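Local coordinates for protein haloperoxidase (Corallina officinalis, PDB 1QHB) that catalyses the halogenation of organic substrates with bromide and hydrogen peroxide, using a vanadate cofactor, at residues E154-M159 / N193-F198; I211-G216 / Q556-L561. All blocks are in the same frame, centred on the assembly; numbering follows the deposited sequence.

Interaction 1: residues E154-M159 / N193-F198; sequences ELIAEM and NGLEWF
The backbones of Glu154 and Trp197 approach to 5.6 Å between their CA atoms, where the first turns of helix 153-167 meet the start of the short helix 196-199. Close by, Ala157 points its CB toward 193-198 and touches Trp197 CB at 3.5 Å. The same methyl reaches Phe198 CE2 at 3.6 Å; a residue this small suits a place where the side chains of Trp197, Phe198 and Leu195 converge.

Glu154 and Trp197 run side by side in the same direction. With CG anti to the backbone N (chi1 -166°) and the chain extended beyond it, Glu154 lies along the indole rather than turning from it. Its CG sits over one face of the six-membered ring, 3.7 Å from the centroid, a CH-pi contact. Farther out, Glu154 CD is 3.5 Å from Trp197 CZ2, and the carboxylate plane is only 11° from that of the ring. Glutamate fits here because its CG can cover the six-membered ring while the carboxylate, lying nearly flat alongside CZ2 and CH2, forms a salt bridge from there through OE2 to Arg213 NE.

Leu195, the N-cap residue of helix 196-199, adds an aliphatic patch: its CD1 lies 3.8 Å from Ala157 CA, and its CD2 meets Ile156 CG2 at 4.2 Å.

The contact is buried, away from the vanadate and calcium sites. Ile156 also packs on helix 432-437, Leu195 touches Ala160 farther along helix 153-167, and Glu154 rests on Ser554 of helix 553-574, so helix 153-167 is wedged among three other helices.

Interaction 2: residues I211-G216 / Q556-L561; sequences IRRRRG and QFESLL
Arg213 and Phe557 bring helix 208-213 against helix 553-574, with their CA atoms 7.3 Å apart. Followed outward, Arg213 first sets its CB against the Phe557 ring, 3.6 Å from CD2. With CG between the backbone N and the carbonyl carbon (chi1 65°), the chain runs extended to NE and carries the guanidinium past Phe557 to Glu558. On the way CD passes 3.6 Å from Glu558 OE2. At the tip, NE pairs with Glu154, while NH1 gives a hydrogen bond of 3.0 Å to Glu558 OE2, part of a salt bridge. The oxygen lies close to the guanidinium plane; the donor approaches 35° out of the carboxylate plane, and the two planes are almost perpendicular. An arginine suits this buried place because one cation can serve two acidic side chains, whose negative charges probably help to keep it charged.

Arg212, more exposed, crosses Phe557 at about a right angle and brings NE to the ring edge, 3.7 Å from CZ. Leu561 lays its CD1 over one face of the Arg212 guanidinium, 3.6 Å from NH1, an apolar cover for a flat cation.

Beyond the contact, Glu558 also touches Pro145 and Tyr481, and its side chain is about 9 Å from that of Ser483, probably a vanadate-binding residue. Helix 208-213 thus lies on the side of helix 553-574, whose Leu560 packs on helices 530-548 and 484-499.

Overall arrangement
From the N terminus, helix 153-167 comes first, and interaction 1 closes a largely helical excursion of 33 residues when the chain returns at 193-198. Helix 208-213 follows soon afterwards and opens interaction 2, with 339 residues between its two segments, a span that supplies the calcium ligands and the residues of the vanadate site. The two loops therefore neither nest nor cross but stand in series. In space they join, their centres 14 Å apart: besides the salt bridge between them, Trp197 O probably accepts a hydrogen bond from Arg214 NE at 3.0 Å. Together they connect the early helices 153-167, 196-199 and 208-213 to the late helix 553-574.

Interaction 1: residues E154-M159 / N193-F198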
ATOM      1  N   GLU A 154      34.868 -42.719  -1.080  1.00 15.21           N
ATOM      2  CA  GLU A 154      34.570 -42.017  -2.310  1.00 12.31           C
ATOM      3  C   GLU A 154      35.760 -41.317  -2.989  1.00 14.45           C
ATOM      4  O   GLU A 154      36.025 -41.382  -4.210  1.00 11.86           O
ATOM      5  CB  GLU A 154      33.486 -40.976  -2.118  1.00 12.45           C
ATOM      6  CG  GLU A 154      32.944 -40.493  -3.471  1.00 13.41           C
ATOM      7  CD  GLU A 154      31.658 -39.689  -3.372  1.00 17.01           C
ATOM      8  OE1 GLU A 154      31.230 -39.395  -2.232  1.00 13.10           O
ATOM      9  OE2 GLU A 154      31.129 -39.409  -4.444  1.00 10.62           O
ATOM     10  N   LEU A 155      36.531 -40.564  -2.192  1.00 14.22           N
ATOM     11  CA  LEU A 155      37.661 -39.792  -2.718  1.00 15.37           C
ATOM     12  C   LEU A 155      38.751 -40.749  -3.164  1.00 15.08           C
ATOM     13  O   LEU A 155      39.434 -40.579  -4.202  1.00 18.17           O
ATOM     14  CB  LEU A 155      38.114 -38.817  -1.632  1.00 11.34           C
ATOM     15  CG  LEU A 155      39.218 -37.797  -1.894  1.00 16.82           C
ATOM     16  CD1 LEU A 155      40.583 -38.445  -1.706  1.00 12.50           C
ATOM     17  CD2 LEU A 155      39.165 -37.203  -3.284  1.00 10.87           C
ATOM     18  N   ILE A 156      38.942 -41.817  -2.372  1.00 14.66           N
ATOM     19  CA  ILE A 156      39.923 -42.836  -2.742  1.00 15.00           C
ATOM     20  C   ILE A 156      39.617 -43.348  -4.149  1.00 14.82           C
ATOM     21  O   ILE A 156      40.502 -43.357  -5.019  1.00 15.34           O
ATOM     22  CB  ILE A 156      39.951 -43.973  -1.723  1.00 18.63           C
ATOM     23  CG1 ILE A 156      40.464 -43.454  -0.375  1.00 15.19           C
ATOM     24  CG2 ILE A 156      40.829 -45.112  -2.247  1.00 13.73           C
ATOM     25  CD1 ILE A 156      40.188 -44.436   0.742  1.00 17.72           C
ATOM     26  N   ALA A 157      38.370 -43.778  -4.367  1.00 12.67           N
ATOM     27  CA  ALA A 157      37.973 -44.213  -5.697  1.00 11.27           C
ATOM     28  C   ALA A 157      38.077 -43.109  -6.735  1.00 13.27           C
ATOM     29  O   ALA A 157      38.306 -43.437  -7.885  1.00 14.66           O
ATOM     30  CB  ALA A 157      36.493 -44.652  -5.675  1.00 10.28           C
ATOM     31  N   GLU A 158      37.746 -41.849  -6.472  1.00 13.66           N
ATOM     32  CA  GLU A 158      37.852 -40.772  -7.418  1.00 13.23           C
ATOM     33  C   GLU A 158      39.323 -40.576  -7.813  1.00 13.73           C
ATOM     34  O   GLU A 158      39.555 -40.324  -9.013  1.00 13.16           O
ATOM     35  CB  GLU A 158      37.341 -39.465  -6.775  1.00  7.45           C
ATOM     36  CG  GLU A 158      35.786 -39.478  -6.758  1.00 11.63           C
ATOM     37  CD  GLU A 158      35.191 -38.187  -6.277  1.00 14.58           C
ATOM     38  OE1 GLU A 158      35.843 -37.374  -5.559  1.00 12.41           O
ATOM     39  OE2 GLU A 158      34.016 -37.931  -6.612  1.00 13.89           O
ATOM     40  N   MET A 159      40.240 -40.586  -6.834  1.00 11.15           N
ATOM     41  CA  MET A 159      41.650 -40.408  -7.170  1.00 13.09           C
ATOM     42  C   MET A 159      42.194 -41.589  -7.979  1.00 13.44           C
ATOM     43  O   MET A 159      42.873 -41.385  -8.987  1.00 15.62           O
ATOM     44  CB  MET A 159      42.542 -40.180  -5.961  1.00  9.81           C
ATOM     45  CG  MET A 159      42.398 -38.811  -5.328  1.00 11.77           C
ATOM     46  SD  MET A 159      42.586 -37.463  -6.501  1.00 11.37           S
ATOM     47  CE  MET A 159      44.315 -37.511  -6.902  1.00  6.56           C
ATOM     48  N   ASN A 193      37.850 -52.209  -9.169  1.00 16.21           N
ATOM     49  CA  ASN A 193      36.910 -53.107  -8.501  1.00 14.89           C
ATOM     50  C   ASN A 193      37.437 -53.640  -7.162  1.00 14.28           C
ATOM     51  O   ASN A 193      36.681 -54.286  -6.422  1.00 17.93           O
ATOM     52  CB  ASN A 193      36.458 -54.279  -9.356  1.00 16.59           C
ATOM     53  CG  ASN A 193      35.466 -53.859 -10.418  1.00 22.05           C
ATOM     54  OD1 ASN A 193      34.734 -52.892 -10.195  1.00 22.91           O
ATOM     55  ND2 ASN A 193      35.423 -54.542 -11.547  1.00 18.37           N
ATOM     56  N   GLY A 194      38.658 -53.327  -6.787  1.00 13.89           N
ATOM     57  CA  GLY A 194      39.159 -53.685  -5.490  1.00 16.11           C
ATOM     58  C   GLY A 194      38.857 -52.581  -4.499  1.00 21.06           C
ATOM     59  O   GLY A 194      39.268 -52.745  -3.375  1.00 23.28           O
ATOM     60  N   LEU A 195      38.246 -51.466  -4.866  1.00 20.70           N
ATOM     61  CA  LEU A 195      37.982 -50.390  -3.929  1.00 17.64           C
ATOM     62  C   LEU A 195      36.546 -50.470  -3.461  1.00 17.44           C
ATOM     63  O   LEU A 195      35.587 -50.676  -4.199  1.00 18.75           O
ATOM     64  CB  LEU A 195      38.270 -49.024  -4.547  1.00 18.16           C
ATOM     65  CG  LEU A 195      39.669 -48.882  -5.170  1.00 24.40           C
ATOM     66  CD1 LEU A 195      39.760 -47.563  -5.914  1.00 17.60           C
ATOM     67  CD2 LEU A 195      40.709 -48.951  -4.057  1.00 16.09           C
ATOM     68  N   GLU A 196      36.356 -50.270  -2.163  1.00 18.12           N
ATOM     69  CA  GLU A 196      35.060 -50.318  -1.500  1.00 17.65           C
ATOM     70  C   GLU A 196      33.999 -49.450  -2.142  1.00 17.79           C
ATOM     71  O   GLU A 196      32.841 -49.886  -2.234  1.00 17.22           O
ATOM     72  CB  GLU A 196      35.326 -49.891  -0.051  1.00 16.94           C
ATOM     73  CG  GLU A 196      34.077 -49.773   0.802  1.00 32.64           C
ATOM     74  CD  GLU A 196      34.395 -49.182   2.171  1.00 43.67           C
ATOM     75  OE1 GLU A 196      35.566 -48.890   2.513  1.00 45.68           O
ATOM     76  OE2 GLU A 196      33.406 -49.032   2.917  1.00 48.94           O
ATOM     77  N   TRP A 197      34.297 -48.234  -2.603  1.00 16.57           N
ATOM     78  CA  TRP A 197      33.270 -47.422  -3.253  1.00 15.47           C
ATOM     79  C   TRP A 197      32.521 -48.203  -4.324  1.00 16.74           C
ATOM     80  O   TRP A 197      31.273 -48.282  -4.411  1.00 18.13           O
ATOM     81  CB  TRP A 197      33.898 -46.172  -3.879  1.00 16.71           C
ATOM     82  CG  TRP A 197      32.867 -45.179  -4.363  1.00 18.09           C
ATOM     83  CD1 TRP A 197      32.636 -44.837  -5.671  1.00 13.65           C
ATOM     84  CD2 TRP A 197      31.928 -44.438  -3.589  1.00 14.03           C
ATOM     85  NE1 TRP A 197      31.602 -43.961  -5.745  1.00 16.94           N
ATOM     86  CE2 TRP A 197      31.154 -43.680  -4.475  1.00 16.30           C
ATOM     87  CE3 TRP A 197      31.690 -44.315  -2.203  1.00 16.86           C
ATOM     88  CZ2 TRP A 197      30.147 -42.790  -4.066  1.00 12.32           C
ATOM     89  CZ3 TRP A 197      30.705 -43.442  -1.776  1.00 11.65           C
ATOM     90  CH2 TRP A 197      29.933 -42.717  -2.713  1.00  9.55           C
ATOM     91  N   PHE A 198      33.297 -48.881  -5.197  1.00 17.00           N
ATOM     92  CA  PHE A 198      32.696 -49.633  -6.284  1.00 16.38           C
ATOM     93  C   PHE A 198      32.233 -51.046  -5.935  1.00 18.95           C
ATOM     94  O   PHE A 198      31.265 -51.506  -6.553  1.00 17.53           O
ATOM     95  CB  PHE A 198      33.687 -49.742  -7.456  1.00 11.69           C
ATOM     96  CG  PHE A 198      34.156 -48.450  -8.067  1.00 15.17           C
ATOM     97  CD1 PHE A 198      33.316 -47.676  -8.850  1.00 15.54           C
ATOM     98  CD2 PHE A 198      35.464 -48.035  -7.934  1.00  8.04           C
ATOM     99  CE1 PHE A 198      33.729 -46.493  -9.435  1.00 13.25           C
ATOM    100  CE2 PHE A 198      35.924 -46.859  -8.505  1.00 12.67           C
ATOM    101  CZ  PHE A 198      35.054 -46.081  -9.254  1.00 11.51           C
TER

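Interaction 2: residues I211-G216 / Q556-L561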
ATOM      1  N   ILE A 211      24.061 -41.747  -2.280  1.00 18.01           N
ATOM      2  CA  ILE A 211      23.436 -42.951  -2.822  1.00 17.27           C
ATOM      3  C   ILE A 211      23.215 -42.701  -4.287  1.00 18.81           C
ATOM      4  O   ILE A 211      23.495 -43.555  -5.118  1.00 20.69           O
ATOM      5  CB  ILE A 211      22.133 -43.315  -2.086  1.00 18.29           C
ATOM      6  CG1 ILE A 211      22.458 -43.774  -0.661  1.00 16.20           C
ATOM      7  CG2 ILE A 211      21.320 -44.363  -2.834  1.00 15.69           C
ATOM      8  CD1 ILE A 211      21.280 -43.665   0.296  1.00 16.21           C
ATOM      9  N   ARG A 212      22.738 -41.517  -4.669  1.00 18.51           N
ATOM     10  CA  ARG A 212      22.478 -41.273  -6.093  1.00 16.43           C
ATOM     11  C   ARG A 212      23.743 -41.276  -6.937  1.00 17.23           C
ATOM     12  O   ARG A 212      23.693 -41.682  -8.103  1.00 18.33           O
ATOM     13  CB  ARG A 212      21.695 -39.957  -6.212  1.00 17.16           C
ATOM     14  CG  ARG A 212      21.135 -39.791  -7.621  1.00 30.63           C
ATOM     15  CD  ARG A 212      20.425 -38.464  -7.840  1.00 37.98           C
ATOM     16  NE  ARG A 212      20.153 -38.311  -9.276  1.00 47.70           N
ATOM     17  CZ  ARG A 212      19.471 -37.342  -9.875  1.00 47.38           C
ATOM     18  NH1 ARG A 212      18.900 -36.345  -9.200  1.00 41.83           N
ATOM     19  NH2 ARG A 212      19.352 -37.377 -11.206  1.00 38.52           N
ATOM     20  N   ARG A 213      24.902 -40.840  -6.459  1.00 14.45           N
ATOM     21  CA  ARG A 213      26.070 -40.859  -7.354  1.00 18.24           C
ATOM     22  C   ARG A 213      27.010 -42.045  -7.129  1.00 16.40           C
ATOM     23  O   ARG A 213      28.058 -42.081  -7.776  1.00 14.04           O
ATOM     24  CB  ARG A 213      26.860 -39.537  -7.232  1.00 13.41           C
ATOM     25  CG  ARG A 213      27.476 -39.312  -5.873  1.00 11.50           C
ATOM     26  CD  ARG A 213      28.190 -37.933  -5.815  1.00 11.82           C
ATOM     27  NE  ARG A 213      28.861 -37.917  -4.506  1.00  9.15           N
ATOM     28  CZ  ARG A 213      28.442 -37.177  -3.491  1.00 16.79           C
ATOM     29  NH1 ARG A 213      27.404 -36.356  -3.628  1.00 16.67           N
ATOM     30  NH2 ARG A 213      29.073 -37.241  -2.332  1.00 11.91           N
ATOM     31  N   ARG A 214      26.649 -42.988  -6.258  1.00 14.86           N
ATOM     32  CA  ARG A 214      27.550 -44.112  -6.011  1.00 17.79           C
ATOM     33  C   ARG A 214      27.573 -45.081  -7.183  1.00 17.99           C
ATOM     34  O   ARG A 214      26.515 -45.355  -7.724  1.00 18.51           O
ATOM     35  CB  ARG A 214      27.179 -44.858  -4.732  1.00 21.86           C
ATOM     36  CG  ARG A 214      28.280 -45.901  -4.420  1.00 20.32           C
ATOM     37  CD  ARG A 214      28.295 -46.101  -2.916  1.00 21.97           C
ATOM     38  NE  ARG A 214      29.263 -47.112  -2.540  1.00 18.70           N
ATOM     39  CZ  ARG A 214      29.671 -47.256  -1.289  1.00 16.30           C
ATOM     40  NH1 ARG A 214      29.167 -46.435  -0.376  1.00 11.52           N
ATOM     41  NH2 ARG A 214      30.546 -48.208  -1.022  1.00 16.53           N
ATOM     42  N   ARG A 215      28.754 -45.553  -7.595  1.00 17.89           N
ATOM     43  CA  ARG A 215      28.803 -46.401  -8.774  1.00 16.97           C
ATOM     44  C   ARG A 215      29.044 -47.849  -8.382  1.00 16.64           C
ATOM     45  O   ARG A 215      29.704 -48.103  -7.392  1.00 18.96           O
ATOM     46  CB  ARG A 215      29.853 -45.944  -9.795  1.00 12.45           C
ATOM     47  CG  ARG A 215      29.543 -44.595 -10.395  1.00 12.48           C
ATOM     48  CD  ARG A 215      30.670 -44.083 -11.236  1.00  9.13           C
ATOM     49  NE  ARG A 215      31.716 -43.403 -10.498  1.00 13.47           N
ATOM     50  CZ  ARG A 215      32.898 -43.130 -11.080  1.00 13.64           C
ATOM     51  NH1 ARG A 215      33.078 -43.492 -12.342  1.00 13.01           N
ATOM     52  NH2 ARG A 215      33.834 -42.511 -10.381  1.00 11.95           N
ATOM     53  N   GLY A 216      28.600 -48.777  -9.230  1.00 15.43           N
ATOM     54  CA  GLY A 216      28.845 -50.185  -8.936  1.00 15.47           C
ATOM     55  C   GLY A 216      30.063 -50.660  -9.735  1.00 18.19           C
ATOM     56  O   GLY A 216      30.962 -49.967 -10.180  1.00 19.31           O
ATOM     57  N   GLN A 556      31.573 -33.175 -11.286  1.00  8.36           N
ATOM     58  CA  GLN A 556      30.845 -33.197 -12.554  1.00 10.21           C
ATOM     59  C   GLN A 556      29.375 -33.560 -12.384  1.00  9.56           C
ATOM     60  O   GLN A 556      28.450 -32.841 -12.812  1.00 11.93           O
ATOM     61  CB  GLN A 556      31.541 -34.158 -13.552  1.00  8.48           C
ATOM     62  CG  GLN A 556      33.002 -33.835 -13.791  1.00 12.61           C
ATOM     63  CD  GLN A 556      33.362 -32.377 -13.805  1.00 14.15           C
ATOM     64  OE1 GLN A 556      33.413 -31.692 -12.797  1.00 21.93           O
ATOM     65  NE2 GLN A 556      33.639 -31.746 -14.922  1.00 10.82           N
ATOM     66  N   PHE A 557      29.153 -34.711 -11.769  1.00  9.24           N
ATOM     67  CA  PHE A 557      27.753 -35.159 -11.601  1.00  9.19           C
ATOM     68  C   PHE A 557      26.931 -34.131 -10.828  1.00 10.46           C
ATOM     69  O   PHE A 557      25.853 -33.729 -11.231  1.00 10.00           O
ATOM     70  CB  PHE A 557      27.669 -36.546 -11.005  1.00  8.15           C
ATOM     71  CG  PHE A 557      26.242 -37.028 -10.823  1.00 12.04           C
ATOM     72  CD1 PHE A 557      25.518 -37.448 -11.902  1.00  7.66           C
ATOM     73  CD2 PHE A 557      25.672 -37.069  -9.567  1.00  5.46           C
ATOM     74  CE1 PHE A 557      24.223 -37.902 -11.742  1.00 11.39           C
ATOM     75  CE2 PHE A 557      24.372 -37.516  -9.407  1.00 10.23           C
ATOM     76  CZ  PHE A 557      23.624 -37.940 -10.508  1.00  8.01           C
ATOM     77  N   GLU A 558      27.438 -33.629  -9.703  1.00 10.53           N
ATOM     78  CA  GLU A 558      26.640 -32.639  -8.960  1.00 10.84           C
ATOM     79  C   GLU A 558      26.410 -31.349  -9.733  1.00  9.38           C
ATOM     80  O   GLU A 558      25.344 -30.733  -9.534  1.00 10.09           O
ATOM     81  CB  GLU A 558      27.272 -32.357  -7.591  1.00  9.53           C
ATOM     82  CG  GLU A 558      27.301 -33.605  -6.706  1.00  9.93           C
ATOM     83  CD  GLU A 558      25.910 -34.162  -6.404  1.00 17.59           C
ATOM     84  OE1 GLU A 558      24.875 -33.520  -6.633  1.00 15.86           O
ATOM     85  OE2 GLU A 558      25.809 -35.298  -5.897  1.00 18.38           O
ATOM     86  N   SER A 559      27.356 -30.907 -10.551  1.00  8.25           N
ATOM     87  CA  SER A 559      27.214 -29.683 -11.307  1.00  9.26           C
ATOM     88  C   SER A 559      26.211 -29.888 -12.455  1.00 10.15           C
ATOM     89  O   SER A 559      25.526 -28.950 -12.846  1.00 11.98           O
ATOM     90  CB  SER A 559      28.536 -29.241 -11.889  1.00  8.14           C
ATOM     91  OG  SER A 559      29.534 -28.926 -10.968  1.00  9.86           O
ATOM     92  N   LEU A 560      26.158 -31.090 -13.034  1.00  7.52           N
ATOM     93  CA  LEU A 560      25.169 -31.350 -14.077  1.00  7.97           C
ATOM     94  C   LEU A 560      23.770 -31.160 -13.453  1.00 10.91           C
ATOM     95  O   LEU A 560      22.972 -30.470 -14.076  1.00 11.86           O
ATOM     96  CB  LEU A 560      25.323 -32.789 -14.628  1.00  6.42           C
ATOM     97  CG  LEU A 560      26.598 -32.914 -15.506  1.00 12.05           C
ATOM     98  CD1 LEU A 560      26.991 -34.368 -15.680  1.00  6.00           C
ATOM     99  CD2 LEU A 560      26.310 -32.264 -16.839  1.00  7.69           C
ATOM    100  N   LEU A 561      23.514 -31.720 -12.269  1.00  9.60           N
ATOM    101  CA  LEU A 561      22.192 -31.511 -11.690  1.00  8.85           C
ATOM    102  C   LEU A 561      21.894 -30.033 -11.400  1.00 12.54           C
ATOM    103  O   LEU A 561      20.755 -29.607 -11.609  1.00 13.90           O
ATOM    104  CB  LEU A 561      22.032 -32.286 -10.365  1.00 11.72           C
ATOM    105  CG  LEU A 561      22.266 -33.791 -10.465  1.00 15.25           C
ATOM    106  CD1 LEU A 561      21.916 -34.448  -9.112  1.00  9.32           C
ATOM    107  CD2 LEU A 561      21.447 -34.407 -11.561  1.00 10.98           C
TER